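Local coordinates for protein putative O-acetylhomoserine (Thiol)-lyase (Campylobacter jejuni, PDB 4OC9) that probably uses pyridoxal 5'-phosphate to make homocysteine from O-acetylhomoserine and sulfide, at residues G99-Y104 / E126-D131; Q144-I149 / H174-I179. One frame throughout, in Å; residues are numbered along the deposited sequence.

Contact 1 (G99-Y104 / E126-D131)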
# COMPACT_ATOMS: atom_id res chain seq x y z
N GLY D 99 28.54 -28.65 -9.76
CA GLY D 99 29.04 -30.02 -9.75
C GLY D 99 28.10 -31.01 -9.08
O GLY D 99 28.30 -32.22 -9.14
N ASP D 100 27.08 -30.51 -8.39
CA ASP D 100 26.15 -31.39 -7.73
C ASP D 100 24.93 -31.64 -8.63
O ASP D 100 24.80 -31.07 -9.71
CB ASP D 100 25.70 -30.75 -6.40
CG ASP D 100 26.84 -30.57 -5.40
OD1 ASP D 100 27.84 -31.31 -5.52
OD2 ASP D 100 26.71 -29.71 -4.48
N ASN D 101 24.03 -32.50 -8.16
CA ASN D 101 22.82 -32.76 -8.90
C ASN D 101 21.65 -32.81 -7.93
O ASN D 101 21.82 -32.94 -6.71
CB ASN D 101 22.95 -34.05 -9.71
CG ASN D 101 23.04 -35.29 -8.86
OD1 ASN D 101 22.03 -35.79 -8.38
ND2 ASN D 101 24.21 -35.89 -8.83
N VAL D 102 20.46 -32.65 -8.50
CA VAL D 102 19.24 -32.69 -7.71
C VAL D 102 18.28 -33.57 -8.44
O VAL D 102 18.23 -33.56 -9.67
CB VAL D 102 18.59 -31.29 -7.49
CG1 VAL D 102 19.53 -30.36 -6.72
CG2 VAL D 102 18.20 -30.63 -8.81
N ALA D 103 17.47 -34.30 -7.67
CA ALA D 103 16.46 -35.19 -8.22
C ALA D 103 15.11 -34.46 -8.17
O ALA D 103 14.73 -33.91 -7.12
CB ALA D 103 16.38 -36.47 -7.42
N TYR D 104 14.38 -34.49 -9.28
CA TYR D 104 13.10 -33.82 -9.32
C TYR D 104 11.99 -34.61 -10.01
O TYR D 104 12.21 -35.34 -10.96
CB TYR D 104 13.27 -32.47 -10.04
CG TYR D 104 13.49 -32.57 -11.55
CD1 TYR D 104 14.73 -32.92 -12.08
CD2 TYR D 104 12.48 -32.26 -12.43
CE1 TYR D 104 14.93 -33.00 -13.46
CE2 TYR D 104 12.67 -32.30 -13.80
CZ TYR D 104 13.90 -32.69 -14.30
OH TYR D 104 14.07 -32.74 -15.65
N GLU D 126 23.29 -30.00 -12.08
CA GLU D 126 22.65 -31.00 -12.90
C GLU D 126 21.29 -31.40 -12.34
O GLU D 126 21.12 -31.53 -11.12
CB GLU D 126 23.55 -32.26 -12.95
CG GLU D 126 22.99 -33.42 -13.77
CD GLU D 126 23.87 -34.68 -13.76
OE1 GLU D 126 25.03 -34.60 -13.29
OE2 GLU D 126 23.40 -35.76 -14.22
N ALA D 127 20.35 -31.64 -13.24
CA ALA D 127 19.01 -32.06 -12.85
C ALA D 127 18.72 -33.47 -13.36
O ALA D 127 19.02 -33.79 -14.51
CB ALA D 127 17.97 -31.10 -13.38
N ARG D 128 18.15 -34.30 -12.48
CA ARG D 128 17.80 -35.69 -12.81
C ARG D 128 16.34 -35.98 -12.48
O ARG D 128 15.98 -36.10 -11.32
CB ARG D 128 18.70 -36.67 -12.04
CG ARG D 128 20.18 -36.52 -12.37
CD ARG D 128 21.02 -37.48 -11.56
NE ARG D 128 22.45 -37.29 -11.81
CZ ARG D 128 23.42 -37.95 -11.19
NH1 ARG D 128 23.12 -38.87 -10.26
NH2 ARG D 128 24.68 -37.70 -11.48
N GLU D 129 15.55 -36.12 -13.53
CA GLU D 129 14.14 -36.41 -13.46
C GLU D 129 13.83 -37.81 -12.89
O GLU D 129 14.64 -38.73 -12.99
CB GLU D 129 13.59 -36.41 -14.88
CG GLU D 129 12.08 -36.58 -15.02
CD GLU D 129 11.65 -36.77 -16.47
OE1 GLU D 129 10.46 -36.57 -16.83
OE2 GLU D 129 12.52 -37.13 -17.27
N PHE D 130 12.68 -37.94 -12.24
CA PHE D 130 12.27 -39.25 -11.70
C PHE D 130 10.76 -39.25 -11.78
O PHE D 130 10.13 -38.18 -11.85
CB PHE D 130 12.78 -39.59 -10.29
CG PHE D 130 12.12 -38.83 -9.18
CD1 PHE D 130 12.61 -37.62 -8.75
CD2 PHE D 130 11.01 -39.38 -8.52
CE1 PHE D 130 12.00 -36.95 -7.71
CE2 PHE D 130 10.41 -38.72 -7.47
CZ PHE D 130 10.89 -37.49 -7.07
N ASP D 131 10.18 -40.44 -11.80
CA ASP D 131 8.76 -40.62 -11.88
C ASP D 131 8.16 -40.85 -10.48
O ASP D 131 8.49 -41.86 -9.82
CB ASP D 131 8.48 -41.81 -12.80
CG ASP D 131 6.98 -42.08 -13.05
OD1 ASP D 131 6.08 -41.31 -12.60
OD2 ASP D 131 6.71 -43.08 -13.73
O HOH W 1 26.42 -34.26 -10.18

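Contact 2 (Q144-I149 / H174-I179)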
# COMPACT_ATOMS: atom_id res chain seq x y z
N GLN D 144 26.24 -39.79 -4.63
CA GLN D 144 26.69 -39.04 -3.46
C GLN D 144 26.68 -37.53 -3.67
O GLN D 144 26.94 -36.77 -2.72
CB GLN D 144 28.10 -39.47 -3.07
CG GLN D 144 28.53 -39.03 -1.64
CD GLN D 144 27.80 -39.82 -0.54
OE1 GLN D 144 27.18 -40.84 -0.83
NE2 GLN D 144 27.97 -39.41 0.72
N ASN D 145 26.45 -37.13 -4.91
CA ASN D 145 26.39 -35.71 -5.29
C ASN D 145 24.96 -35.15 -5.35
O ASN D 145 24.76 -33.95 -5.56
CB ASN D 145 27.08 -35.49 -6.63
CG ASN D 145 28.56 -35.77 -6.57
OD1 ASN D 145 29.22 -35.53 -5.55
ND2 ASN D 145 29.10 -36.25 -7.69
N THR D 146 23.98 -36.03 -5.16
CA THR D 146 22.58 -35.67 -5.16
C THR D 146 22.32 -34.94 -3.85
O THR D 146 22.40 -35.53 -2.76
CB THR D 146 21.67 -36.89 -5.28
OG1 THR D 146 21.95 -37.59 -6.50
CG2 THR D 146 20.19 -36.45 -5.26
N LYS D 147 21.96 -33.67 -3.95
CA LYS D 147 21.71 -32.86 -2.73
C LYS D 147 20.25 -32.59 -2.34
O LYS D 147 19.98 -32.10 -1.24
CB LYS D 147 22.40 -31.52 -2.91
CG LYS D 147 23.84 -31.64 -3.30
CD LYS D 147 24.63 -32.51 -2.34
CE LYS D 147 26.11 -32.43 -2.69
NZ LYS D 147 26.85 -33.39 -1.84
N ALA D 148 19.31 -32.87 -3.25
CA ALA D 148 17.90 -32.64 -2.94
C ALA D 148 16.97 -33.48 -3.81
O ALA D 148 17.31 -33.87 -4.93
CB ALA D 148 17.56 -31.16 -3.11
N ILE D 149 15.82 -33.79 -3.22
CA ILE D 149 14.75 -34.57 -3.84
C ILE D 149 13.53 -33.63 -3.82
O ILE D 149 13.00 -33.32 -2.74
CB ILE D 149 14.49 -35.87 -3.10
CG1 ILE D 149 15.74 -36.77 -3.21
CG2 ILE D 149 13.29 -36.55 -3.72
CD1 ILE D 149 15.67 -38.06 -2.42
N HIS D 174 19.42 -42.36 2.33
CA HIS D 174 20.62 -41.74 1.77
C HIS D 174 21.03 -40.46 2.47
O HIS D 174 22.02 -39.84 2.06
CB HIS D 174 20.42 -41.42 0.29
CG HIS D 174 20.13 -42.60 -0.58
ND1 HIS D 174 21.12 -43.35 -1.18
CD2 HIS D 174 18.96 -43.16 -0.95
CE1 HIS D 174 20.58 -44.32 -1.89
NE2 HIS D 174 19.26 -44.22 -1.77
N LYS D 175 20.28 -40.01 3.47
CA LYS D 175 20.61 -38.77 4.20
C LYS D 175 20.52 -37.54 3.28
O LYS D 175 21.37 -36.65 3.31
CB LYS D 175 21.99 -38.89 4.83
CG LYS D 175 22.05 -40.10 5.72
CD LYS D 175 21.56 -39.83 7.13
CE LYS D 175 22.67 -39.07 7.84
NZ LYS D 175 22.30 -38.70 9.23
N ILE D 176 19.49 -37.53 2.44
CA ILE D 176 19.25 -36.44 1.51
C ILE D 176 18.05 -35.60 1.95
O ILE D 176 17.03 -36.13 2.42
CB ILE D 176 18.99 -36.96 0.08
CG1 ILE D 176 20.19 -37.73 -0.42
CG2 ILE D 176 18.71 -35.79 -0.86
CD1 ILE D 176 19.98 -38.37 -1.79
N VAL D 177 18.18 -34.28 1.79
CA VAL D 177 17.11 -33.34 2.16
C VAL D 177 16.00 -33.41 1.14
O VAL D 177 16.26 -33.36 -0.08
CB VAL D 177 17.62 -31.90 2.17
CG1 VAL D 177 16.46 -30.93 2.34
CG2 VAL D 177 18.68 -31.69 3.25
N SER D 178 14.77 -33.60 1.63
CA SER D 178 13.60 -33.66 0.76
C SER D 178 12.88 -32.32 0.79
O SER D 178 12.66 -31.74 1.86
CB SER D 178 12.62 -34.74 1.21
OG SER D 178 12.11 -34.45 2.51
N ILE D 179 12.52 -31.84 -0.40
CA ILE D 179 11.80 -30.57 -0.59
C ILE D 179 10.42 -30.79 -1.19
O ILE D 179 10.30 -31.34 -2.29
CB ILE D 179 12.51 -29.63 -1.59
CG1 ILE D 179 13.91 -29.29 -1.12
CG2 ILE D 179 11.69 -28.36 -1.72
CD1 ILE D 179 14.73 -28.52 -2.14

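Contact 1 (G99-Y104 / E126-D131)
Asn101 and Arg128 stack across two parallel strands, 101-105 and 126-130, which helix 110-119 joins as a beta-alpha-beta unit. The pair lies at the edge of the seven-stranded sheet of the pyridoxal-phosphate-dependent domain. Asn101 CG sits between its own N and carbonyl carbon (chi1 67°). This turns the amide over one face of the guanidinium, with the two planes 16° apart. Asn101 ND2 lies over the centre of the guanidinium, 3.2 Å from Arg128 CZ. The nitrogens on both sides are donors, so the pair stacks without hydrogen-bonding. Asn101 OD1 hydrogen-bonds Thr146 OG1, and Asp143 serves both groups: it accepts from Asn101 ND2 and forms a salt bridge with Arg128 NH1, which also donates to Val141 O. Arg128 NE reaches back along its own strand to Glu126 OE2, at 3.0 Å, and meets that oxygen from above the carboxylate plane. A water joins Gly99 O and Asn101 ND2 and bonds weakly to Glu126 OE1.

The side chains of Val102, Tyr104 and Ala127 pack against Ile116 of helix 110-119. Tyr104 CE1 touches Ala127 CB at 3.6 Å. The Tyr104 ring leans over the neighbouring strand, and Glu129 CA covers one face in a CH-pi contact. Phe130 lies with Ala103 on the side of helix 136-141, where both touch Leu138. Five backbone hydrogen bonds run along the pair; in the last, Phe130 N donates to Tyr104 O at 2.9 Å.

Contact 2 (Q144-I149 / H174-I179)
Ile176 packs against Thr146, Lys147, Ala148 and Ile149 where the chain runs into strand 177-181, beside strand 146-152. The strands are parallel, and helix 164-174 connects them in a beta-alpha-beta unit. A Schellman motif with positive phi at Lys175 ends that helix and leads the chain into Ile176.

From CB, the Ile176 side chain divides toward two parts of the other strand. Ile176 CG2 rests on the peptide between Lys147 and Ala148, 3.8 Å from Ala148 N, and also meets Ile149 CG1 at 3.9 Å. The Ile149 and Ile176 side chains run at about a right angle to each other. The other branch starts anti to the carbonyl carbon (chi1 -61°), which brings Ile176 CG1 to 3.9 Å from Thr146 O. The chain stays extended beyond it (chi2 176°), and this carries Ile176 CD1 to 4.0 Å from Thr146 CG2. Beyond Ile176, Ile149 packs on Ile167 and Ala171 of helix 164-174.

Ala148 CB meets Ile179 CD1 at 4.0 Å. The backbones join at Ile149. Ile149 N donates to Val177 O at 3.2 Å. Ile149 O accepts from Ile179 N at 2.8 Å, with a nearly straight N-H...O angle of 175°.

Nearer the strand starts, Tyr235 OH bonds to Lys147 O and Val177 N, and Arg234 NH1 binds Thr146 O. Side chains from another part of the chain thus satisfy buried backbone atoms here, while the direct side-chain contacts between the strands are apolar.

How the contacts relate
Contacts 1 and 2 belong to the same sheet and are built alike, each from two parallel strands joined by a helix. Their centres are about 10 Å apart. Strands 101-105 and 146-152 are neighbours: Ala103 N probably donates to Ala148 O at 2.8 Å, and Asn101 OD1 and Thr146 OG1 probably share a hydrogen bond at 2.6 Å. Contact 1 includes 126-130, an outermost strand within this chain. It is partly buried, and its chemistry mixes charge, amide, water and aromatic rings. Contact 2 lies further into the sheet, with strand 199-203 beyond 177-181. All its touching residues are buried, and aliphatic branches replace the polar stack.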